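MmoQ Response regulator (Methylococcus capsulatus, PDB 3LJX) probably makes cyclic di-GMP from two GTP as a full-length response regulator, this chain being the part that carries its all-helical HDOD domain. Local coordinates at residues L15-S19 and R20-A24; D76-G79 and L80-R84; L223-A226 and Q227-D231; D182-T185 and R186-T190. All coordinates share one frame; numbering follows the deposited sequence.

Contact 1 (L15-S19 and R20-A24)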
loop_
_atom_site.group_PDB
_atom_site.type_symbol
_atom_site.label_atom_id
_atom_site.label_comp_id
_atom_site.label_asym_id
_atom_site.label_seq_id
_atom_site.Cartn_x
_atom_site.Cartn_y
_atom_site.Cartn_z
ATOM N N LEU A 15 1.030 -12.286 -4.899
ATOM C CA LEU A 15 0.403 -11.713 -3.703
ATOM C C LEU A 15 -1.118 -11.960 -3.734
ATOM O O LEU A 15 -1.770 -11.747 -4.760
ATOM C CB LEU A 15 0.721 -10.221 -3.568
ATOM C CG LEU A 15 2.210 -9.810 -3.529
ATOM C CD1 LEU A 15 2.346 -8.295 -3.628
ATOM C CD2 LEU A 15 2.925 -10.325 -2.274
ATOM N N PRO A 16 -1.687 -12.420 -2.609
ATOM C CA PRO A 16 -3.112 -12.755 -2.614
ATOM C C PRO A 16 -4.015 -11.528 -2.584
ATOM O O PRO A 16 -3.579 -10.403 -2.282
ATOM C CB PRO A 16 -3.277 -13.554 -1.321
ATOM C CG PRO A 16 -2.231 -12.957 -0.411
ATOM C CD PRO A 16 -1.064 -12.665 -1.293
ATOM N N THR A 17 -5.279 -11.770 -2.914
ATOM C CA THR A 17 -6.348 -10.793 -2.788
ATOM C C THR A 17 -7.420 -11.425 -1.897
ATOM O O THR A 17 -7.566 -12.647 -1.893
ATOM C CB THR A 17 -6.946 -10.499 -4.160
ATOM O OG1 THR A 17 -5.955 -9.881 -4.988
ATOM C CG2 THR A 17 -8.176 -9.584 -4.044
ATOM N N ALA A 18 -8.159 -10.617 -1.136
ATOM C CA ALA A 18 -9.260 -11.147 -0.317
ATOM C C ALA A 18 -10.329 -11.834 -1.182
ATOM O O ALA A 18 -10.671 -11.356 -2.267
ATOM C CB ALA A 18 -9.893 -10.041 0.547
ATOM N N SER A 19 -10.848 -12.960 -0.700
ATOM C CA SER A 19 -11.872 -13.714 -1.433
ATOM C C SER A 19 -13.061 -12.857 -1.834
ATOM O O SER A 19 -13.473 -12.872 -2.991
ATOM C CB SER A 19 -12.354 -14.913 -0.617
ATOM O OG SER A 19 -11.339 -15.895 -0.552
ATOM N N ARG A 20 -13.604 -12.104 -0.883
ATOM C CA ARG A 20 -14.773 -11.266 -1.147
ATOM C C ARG A 20 -14.471 -10.164 -2.168
ATOM O O ARG A 20 -15.273 -9.871 -3.053
ATOM C CB ARG A 20 -15.284 -10.637 0.152
ATOM C CG ARG A 20 -16.473 -9.705 -0.052
ATOM C CD ARG A 20 -16.814 -8.935 1.219
ATOM N NE ARG A 20 -15.723 -8.056 1.638
ATOM C CZ ARG A 20 -15.774 -7.247 2.693
ATOM N NH1 ARG A 20 -16.867 -7.202 3.447
ATOM N NH2 ARG A 20 -14.733 -6.481 2.997
ATOM N N THR A 21 -13.311 -9.541 -2.022
ATOM C CA THR A 21 -12.878 -8.496 -2.937
ATOM C C THR A 21 -12.616 -9.064 -4.348
ATOM O O THR A 21 -13.038 -8.484 -5.357
ATOM C CB THR A 21 -11.613 -7.817 -2.386
ATOM O OG1 THR A 21 -11.917 -7.230 -1.113
ATOM C CG2 THR A 21 -11.116 -6.750 -3.338
ATOM N N ALA A 22 -11.930 -10.200 -4.417
ATOM C CA ALA A 22 -11.705 -10.844 -5.701
ATOM C C ALA A 22 -13.049 -11.155 -6.363
ATOM O O ALA A 22 -13.264 -10.812 -7.528
ATOM C CB ALA A 22 -10.859 -12.111 -5.547
ATOM N N ALA A 23 -13.962 -11.778 -5.619
ATOM C CA ALA A 23 -15.275 -12.118 -6.181
ATOM C C ALA A 23 -15.918 -10.898 -6.816
ATOM O O ALA A 23 -16.416 -10.963 -7.941
ATOM C CB ALA A 23 -16.196 -12.704 -5.119
ATOM N N ALA A 24 -15.892 -9.779 -6.098
ATOM C CA ALA A 24 -16.506 -8.551 -6.596
ATOM C C ALA A 24 -15.755 -7.948 -7.789
ATOM O O ALA A 24 -16.364 -7.356 -8.685
ATOM C CB ALA A 24 -16.642 -7.532 -5.483
#

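Contact 2 (D76-G79 and L80-R84)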
loop_
_atom_site.group_PDB
_atom_site.type_symbol
_atom_site.label_atom_id
_atom_site.label_comp_id
_atom_site.label_asym_id
_atom_site.label_seq_id
_atom_site.Cartn_x
_atom_site.Cartn_y
_atom_site.Cartn_z
ATOM N N ASP A 76 -6.063 4.826 -18.299
ATOM C CA ASP A 76 -5.891 5.855 -19.333
ATOM C C ASP A 76 -4.647 5.579 -20.164
ATOM O O ASP A 76 -4.627 5.830 -21.359
ATOM C CB ASP A 76 -5.759 7.257 -18.720
ATOM C CG ASP A 76 -6.980 7.668 -17.910
ATOM O OD1 ASP A 76 -8.038 7.010 -18.041
ATOM O OD2 ASP A 76 -6.875 8.653 -17.136
ATOM N N LEU A 77 -3.599 5.072 -19.522
ATOM C CA LEU A 77 -2.328 4.883 -20.206
ATOM C C LEU A 77 -2.297 3.633 -21.094
ATOM O O LEU A 77 -1.995 3.735 -22.281
ATOM C CB LEU A 77 -1.175 4.850 -19.200
ATOM C CG LEU A 77 0.208 4.620 -19.806
ATOM C CD1 LEU A 77 0.602 5.825 -20.656
ATOM C CD2 LEU A 77 1.232 4.374 -18.710
ATOM N N VAL A 78 -2.609 2.463 -20.530
ATOM C CA VAL A 78 -2.485 1.203 -21.273
ATOM C C VAL A 78 -3.807 0.674 -21.876
ATOM O O VAL A 78 -3.796 -0.211 -22.728
ATOM C CB VAL A 78 -1.813 0.091 -20.421
ATOM C CG1 VAL A 78 -0.418 0.515 -20.005
ATOM C CG2 VAL A 78 -2.654 -0.249 -19.208
ATOM N N GLY A 79 -4.929 1.238 -21.447
ATOM C CA GLY A 79 -6.222 0.887 -21.999
ATOM C C GLY A 79 -7.003 0.043 -21.012
ATOM O O GLY A 79 -6.417 -0.736 -20.242
ATOM N N LEU A 80 -8.324 0.206 -21.023
ATOM C CA LEU A 80 -9.211 -0.611 -20.188
ATOM C C LEU A 80 -9.125 -2.127 -20.478
ATOM O O LEU A 80 -9.166 -2.939 -19.551
ATOM C CB LEU A 80 -10.669 -0.131 -20.307
ATOM C CG LEU A 80 -11.749 -1.016 -19.655
ATOM C CD1 LEU A 80 -11.470 -1.294 -18.181
ATOM C CD2 LEU A 80 -13.108 -0.381 -19.791
ATOM N N PRO A 81 -9.017 -2.517 -21.764
ATOM C CA PRO A 81 -8.920 -3.962 -22.034
ATOM C C PRO A 81 -7.721 -4.628 -21.335
ATOM O O PRO A 81 -7.884 -5.706 -20.736
ATOM C CB PRO A 81 -8.770 -4.029 -23.560
ATOM C CG PRO A 81 -9.469 -2.771 -24.061
ATOM C CD PRO A 81 -9.179 -1.721 -23.000
ATOM N N ALA A 82 -6.538 -4.010 -21.402
ATOM C CA ALA A 82 -5.370 -4.605 -20.757
ATOM C C ALA A 82 -5.570 -4.695 -19.243
ATOM O O ALA A 82 -5.302 -5.729 -18.638
ATOM C CB ALA A 82 -4.098 -3.831 -21.094
ATOM N N VAL A 83 -6.067 -3.622 -18.631
ATOM C CA VAL A 83 -6.262 -3.633 -17.193
ATOM C C VAL A 83 -7.309 -4.684 -16.825
ATOM O O VAL A 83 -7.183 -5.378 -15.805
ATOM C CB VAL A 83 -6.649 -2.241 -16.658
ATOM C CG1 VAL A 83 -7.233 -2.341 -15.250
ATOM C CG2 VAL A 83 -5.431 -1.312 -16.708
ATOM N N ARG A 84 -8.327 -4.818 -17.672
ATOM C CA ARG A 84 -9.368 -5.817 -17.447
ATOM C C ARG A 84 -8.787 -7.237 -17.403
ATOM O O ARG A 84 -9.174 -8.056 -16.559
ATOM C CB ARG A 84 -10.464 -5.715 -18.504
ATOM C CG ARG A 84 -11.660 -6.599 -18.203
ATOM C CD ARG A 84 -12.465 -6.893 -19.453
ATOM N NE ARG A 84 -13.708 -6.140 -19.490
ATOM C CZ ARG A 84 -13.910 -5.082 -20.264
ATOM N NH1 ARG A 84 -12.941 -4.657 -21.078
ATOM N NH2 ARG A 84 -15.083 -4.459 -20.227
HETATM O O HOH W 1 -5.754 -2.029 -23.504
#

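Contact 3 (L223-A226 and Q227-D231)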
loop_
_atom_site.group_PDB
_atom_site.type_symbol
_atom_site.label_atom_id
_atom_site.label_comp_id
_atom_site.label_asym_id
_atom_site.label_seq_id
_atom_site.Cartn_x
_atom_site.Cartn_y
_atom_site.Cartn_z
ATOM N N LEU A 223 1.549 11.342 5.734
ATOM C CA LEU A 223 1.573 9.884 5.771
ATOM C C LEU A 223 1.496 9.400 7.210
ATOM O O LEU A 223 0.698 8.518 7.530
ATOM C CB LEU A 223 2.852 9.358 5.126
ATOM C CG LEU A 223 2.808 9.251 3.604
ATOM C CD1 LEU A 223 4.182 9.572 2.971
ATOM C CD2 LEU A 223 2.306 7.855 3.223
ATOM N N ALA A 224 2.320 9.997 8.074
ATOM C CA ALA A 224 2.364 9.613 9.482
ATOM C C ALA A 224 0.983 9.808 10.098
ATOM O O ALA A 224 0.514 8.972 10.868
ATOM C CB ALA A 224 3.439 10.434 10.255
ATOM N N LEU A 225 0.318 10.901 9.733
ATOM C CA LEU A 225 -1.013 11.153 10.256
ATOM C C LEU A 225 -2.038 10.119 9.756
ATOM O O LEU A 225 -2.891 9.670 10.521
ATOM C CB LEU A 225 -1.464 12.551 9.897
ATOM C CG LEU A 225 -2.492 13.095 10.859
ATOM C CD1 LEU A 225 -1.890 13.166 12.263
ATOM C CD2 LEU A 225 -2.917 14.460 10.372
ATOM N N ALA A 226 -1.955 9.739 8.484
ATOM C CA ALA A 226 -2.867 8.725 7.960
ATOM C C ALA A 226 -2.649 7.411 8.702
ATOM O O ALA A 226 -3.604 6.698 9.018
ATOM C CB ALA A 226 -2.659 8.516 6.464
ATOM N N GLN A 227 -1.386 7.094 8.973
ATOM C CA GLN A 227 -1.052 5.845 9.644
ATOM C C GLN A 227 -1.576 5.835 11.082
ATOM O O GLN A 227 -2.246 4.881 11.504
ATOM C CB GLN A 227 0.461 5.601 9.629
ATOM C CG GLN A 227 0.875 4.368 10.413
ATOM C CD GLN A 227 0.394 3.066 9.772
ATOM O OE1 GLN A 227 0.465 2.894 8.555
ATOM N NE2 GLN A 227 -0.081 2.140 10.594
ATOM N N HIS A 228 -1.277 6.896 11.832
ATOM C CA HIS A 228 -1.645 6.943 13.254
ATOM C C HIS A 228 -3.147 7.047 13.441
ATOM O O HIS A 228 -3.713 6.412 14.322
ATOM C CB HIS A 228 -0.934 8.092 13.986
ATOM C CG HIS A 228 0.528 7.853 14.208
ATOM N ND1 HIS A 228 1.447 7.852 13.180
ATOM C CD2 HIS A 228 1.230 7.609 15.339
ATOM C CE1 HIS A 228 2.653 7.619 13.668
ATOM N NE2 HIS A 228 2.550 7.468 14.977
ATOM N N ILE A 229 -3.791 7.848 12.604
ATOM C CA ILE A 229 -5.243 7.956 12.625
ATOM C C ILE A 229 -5.897 6.608 12.339
ATOM O O ILE A 229 -6.896 6.260 12.953
ATOM C CB ILE A 229 -5.722 8.957 11.576
ATOM C CG1 ILE A 229 -5.854 10.342 12.189
ATOM C CG2 ILE A 229 -7.042 8.520 10.955
ATOM C CD1 ILE A 229 -5.830 11.445 11.142
ATOM N N ALA A 230 -5.335 5.860 11.395
ATOM C CA ALA A 230 -5.900 4.575 11.009
ATOM C C ALA A 230 -5.688 3.579 12.153
ATOM O O ALA A 230 -6.566 2.789 12.483
ATOM C CB ALA A 230 -5.272 4.067 9.676
ATOM N N ASP A 231 -4.523 3.639 12.781
ATOM C CA ASP A 231 -4.253 2.765 13.904
ATOM C C ASP A 231 -5.192 3.083 15.053
ATOM O O ASP A 231 -5.586 2.194 15.806
ATOM C CB ASP A 231 -2.798 2.893 14.352
ATOM C CG ASP A 231 -1.855 2.049 13.505
ATOM O OD1 ASP A 231 -2.348 1.111 12.834
ATOM O OD2 ASP A 231 -0.629 2.310 13.514
#

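Contact 4 (D182-T185 and R186-T190)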
loop_
_atom_site.group_PDB
_atom_site.type_symbol
_atom_site.label_atom_id
_atom_site.label_comp_id
_atom_site.label_asym_id
_atom_site.label_seq_id
_atom_site.Cartn_x
_atom_site.Cartn_y
_atom_site.Cartn_z
ATOM N N ASP A 182 9.581 -3.213 5.973
ATOM C CA ASP A 182 9.654 -1.817 5.519
ATOM C C ASP A 182 10.638 -1.615 4.358
ATOM O O ASP A 182 10.329 -0.926 3.383
ATOM C CB ASP A 182 9.973 -0.864 6.686
ATOM C CG ASP A 182 8.821 -0.753 7.667
ATOM O OD1 ASP A 182 7.655 -0.822 7.213
ATOM O OD2 ASP A 182 9.070 -0.601 8.883
ATOM N N GLU A 183 11.818 -2.214 4.452
ATOM C CA GLU A 183 12.734 -2.189 3.319
ATOM C C GLU A 183 12.065 -2.861 2.120
ATOM O O GLU A 183 12.079 -2.343 1.001
ATOM C CB GLU A 183 14.033 -2.908 3.652
ATOM C CG GLU A 183 15.084 -2.772 2.554
ATOM C CD GLU A 183 16.108 -3.901 2.569
ATOM O OE1 GLU A 183 15.975 -4.827 3.397
ATOM O OE2 GLU A 183 17.048 -3.868 1.748
ATOM N N LEU A 184 11.454 -4.014 2.359
ATOM C CA LEU A 184 10.840 -4.753 1.273
ATOM C C LEU A 184 9.769 -3.875 0.587
ATOM O O LEU A 184 9.698 -3.808 -0.639
ATOM C CB LEU A 184 10.238 -6.051 1.812
ATOM C CG LEU A 184 10.285 -7.255 0.884
ATOM C CD1 LEU A 184 9.228 -8.297 1.279
ATOM C CD2 LEU A 184 10.124 -6.817 -0.551
ATOM N N THR A 185 8.954 -3.185 1.379
ATOM C CA THR A 185 7.960 -2.274 0.821
ATOM C C THR A 185 8.592 -1.271 -0.155
ATOM O O THR A 185 8.150 -1.120 -1.311
ATOM C CB THR A 185 7.220 -1.523 1.937
ATOM O OG1 THR A 185 6.410 -2.451 2.677
ATOM C CG2 THR A 185 6.333 -0.432 1.346
ATOM N N ARG A 186 9.640 -0.603 0.305
ATOM C CA ARG A 186 10.316 0.409 -0.516
ATOM C C ARG A 186 10.871 -0.189 -1.791
ATOM O O ARG A 186 10.810 0.436 -2.853
ATOM C CB ARG A 186 11.450 1.090 0.249
ATOM C CG ARG A 186 11.023 1.678 1.600
ATOM C CD ARG A 186 12.108 2.628 2.169
ATOM N NE ARG A 186 13.275 1.919 2.696
ATOM C CZ ARG A 186 13.359 1.440 3.938
ATOM N NH1 ARG A 186 12.339 1.591 4.781
ATOM N NH2 ARG A 186 14.460 0.814 4.342
HETATM N N MSE A 187 11.417 -1.396 -1.695
HETATM C CA MSE A 187 11.984 -2.038 -2.875
HETATM C C MSE A 187 10.879 -2.405 -3.843
HETATM O O MSE A 187 11.032 -2.230 -5.042
HETATM C CB MSE A 187 12.785 -3.284 -2.514
HETATM C CG MSE A 187 14.019 -2.999 -1.658
HETATM SE SE MSE A 187 14.846 -4.679 -1.077
HETATM C CE MSE A 187 15.198 -5.465 -2.831
ATOM N N LEU A 188 9.764 -2.905 -3.314
ATOM C CA LEU A 188 8.608 -3.239 -4.144
ATOM C C LEU A 188 8.104 -1.966 -4.847
ATOM O O LEU A 188 7.934 -1.941 -6.080
ATOM C CB LEU A 188 7.505 -3.862 -3.277
ATOM C CG LEU A 188 7.290 -5.384 -3.352
ATOM C CD1 LEU A 188 8.570 -6.136 -3.674
ATOM C CD2 LEU A 188 6.638 -5.942 -2.096
ATOM N N LEU A 189 7.891 -0.909 -4.063
ATOM C CA LEU A 189 7.342 0.333 -4.603
ATOM C C LEU A 189 8.287 0.901 -5.654
ATOM O O LEU A 189 7.861 1.450 -6.676
ATOM C CB LEU A 189 7.096 1.366 -3.492
ATOM C CG LEU A 189 6.010 1.049 -2.460
ATOM C CD1 LEU A 189 5.915 2.159 -1.407
ATOM C CD2 LEU A 189 4.652 0.833 -3.125
ATOM N N THR A 190 9.580 0.762 -5.403
ATOM C CA THR A 190 10.559 1.205 -6.374
ATOM C C THR A 190 10.468 0.359 -7.654
ATOM O O THR A 190 10.456 0.908 -8.759
ATOM C CB THR A 190 11.957 1.143 -5.790
ATOM O OG1 THR A 190 12.059 2.116 -4.749
ATOM C CG2 THR A 190 13.005 1.426 -6.865
#

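Contact 1 (L15-S19 and R20-A24)
Thr21 turns its side chain back on Thr17 and Ala18, across the point where an extended lead-in becomes helix 19-29 of the HDOD domain. Ala18 holds the N-cap position of that helix. From the base outward, Thr21 CB sits 3.7 Å from Ala18 O; OG1 then comes alongside the Ala18 methyl, 3.8 Å from Ala18 CB. The other branch, CG2, stands anti to the backbone N of Thr21 (chi1, measured to OG1, is -61°) and meets Thr17 CG2 at 4.1 Å, methyl to methyl. Thr17 CG2 also touches the beta carbon of Ala22, closing a small apolar patch on the inner side of the first turn. The OG1 of Thr17 is committed to Asp46 instead, and the chain before it, Leu15 and Pro16, rests on helix 144-152. An alanine at the N-cap has no side-chain acceptor for the first helical N-H groups; one of these, Ser19 N, is taken by Glu98 OE1. The backbone then settles into regular helix: Ala23 N donates to Ser19 O over 2.9 Å. Ala22, a buried residue, lays its CB 3.4 Å from Ala18 O. That same carbonyl oxygen receives the Ala22 N-H at 2.7 Å in a nearly straight bond, 170° at the hydrogen.

Contact 2 (D76-G79 and L80-R84)
Pro81 and Val83 lie on opposite sides of the flat Gly79-Leu80 peptide: Pro81 CD rests over it, 3.4 Å from Gly79 C, while Val83 CG2 comes from the other side to 3.7 Å from Gly79 O. That oxygen also accepts a weak hydrogen bond from Val83 N, straight but long at 3.3 Å. Ala82 CB, on the Pro81 side, is 4.0 Å from the same oxygen. Val78 CG2, wedged between its own backbone N and carbonyl carbon (chi1 to CG1 -60°), meets Val83 CG2 at 3.9 Å, the two side chains crossing at about a right angle. Phe56 and Ile53 of helix 47-58 pack on Val78 and Val83 respectively. One water ties the two backbones together, donating to Val78 O at 2.8 Å and accepting from Ala82 N at 3.0 Å. Gly79 has a positive phi (107°); a beta carbon there would be jammed against Val78 O and tight on Leu80 N. With that single residue helix 71-78 ends, and Gly79 is at once the N-cap of helix 80-88: a one-glycine break between two consecutive helices of the all-helical HDOD domain.

Contact 3 (L223-A226 and Q227-D231)
His228 and Ala224 are joined by two hydrogen bonds to one oxygen. His228 ND1 donates to Ala224 O at 2.7 Å, the oxygen lying close to the ring plane at its edge, and His228 N donates to the same atom at 2.9 Å. The imidazole N-H arrives well above the carbonyl plane, whereas the backbone N-H comes in with a smaller tilt. With CG placed beside the backbone N (chi1 -73°), the ring folds back over the preceding turn and presents ND1 to that carbonyl; as the donor to a carbonyl oxygen, ND1 carries a hydrogen. A phenylalanine here would probably leave Ala224 O with one donor fewer and the ring freer to turn. Around this pair, Ile229 N to Leu225 O and Ala230 N to Ala226 O continue the i to i+4 ladder of an alpha-helix, here the long helix 214-233. From the residue just before the histidine, Gln227 NE2 donates to Asp231 OD2 at 3.0 Å, the carboxylate oxygen lying in the amide plane while the donor stands above the carboxylate plane. The other end of the amide, OE1, is bonded to Arg116 of helix 106-125, so both ends of the Gln227 amide are held. On the buried flank Leu225 CG meets Ile229 CD1 at 3.7 Å, and the same CD1 lies 3.5 Å from Leu225 O. Leu225 also packs on Leu247 and Ala251 of helix 245-254, and Ala226 touches Arg116 and Leu120 of helix 106-125.

Contact 4 (D182-T185 and R186-T190)
Arg186 folds back along its own helix, 181-191, and lays its guanidinium over the preceding turn. Its CG comes within 3.2 Å of Asp182 O, and one face of the guanidinium covers Glu183 CA, 3.6 Å above the plane and offset toward the rim. NH1 lies 3.9 Å from Asp182 CB, and NH2 is similarly near Glu183 CB. CG beside the backbone N (chi1 -53°) and a bend at chi3 (-74°) bring the group round. One residue on, the selenium of selenomethionine Met187, in a poorly ordered side chain, is 3.7 Å from Glu183 OE2. On the buried side Leu184 CD2 meets Leu188 CD1 at 3.6 Å, and Thr185 CG2 lies alongside Leu189 CD1 at 3.8 Å, both side chains pointing the same way. The same pairs are linked by i to i+4 backbone bonds, such as Leu188 N to Leu184 O. Thr190 doubles one rung: its OG1 and N reach Arg186 O from opposite faces of the carbonyl plane. Further out, Thr185 OG1 is bonded to Gly145 N and His181 O, Glu183 OE1 is hydrogen-bonded to Thr179 OG1, Leu184 and Leu188 pack on helix 144-152, and Arg186 touches Ile199 and Gln203. Cutting Arg186 back to an alanine would probably uncover the backbone at Glu183 and open a gap toward helix 196-204. Asp182 OD2 stays 5.7 Å from Arg186 NH1, and Glu183 OE1 is no closer to NH2, so within this turn the arginine is probably placed more by packing than by a salt bridge, with the nearby carboxylates perhaps adding a longer-range attraction.

In the fold
All four are local contacts within a turn or at a helix end, in series along the chain. Contact 3 is the buried one, contacts 1 and 4 are partly buried, and contact 2 lies at the surface, about 32 Å from contact 3 between centres and across the middle of the chain. Contacts 3 and 4 sit inside single helices and add side-chain bonds to an existing backbone ladder; contacts 1 and 2 sit where a helix starts, so cap geometry and, in contact 2, a bridging water matter more. Contacts 1 and 4 approach to about 5 Å between nearest atoms without touching, and helix 144-152 packs against both.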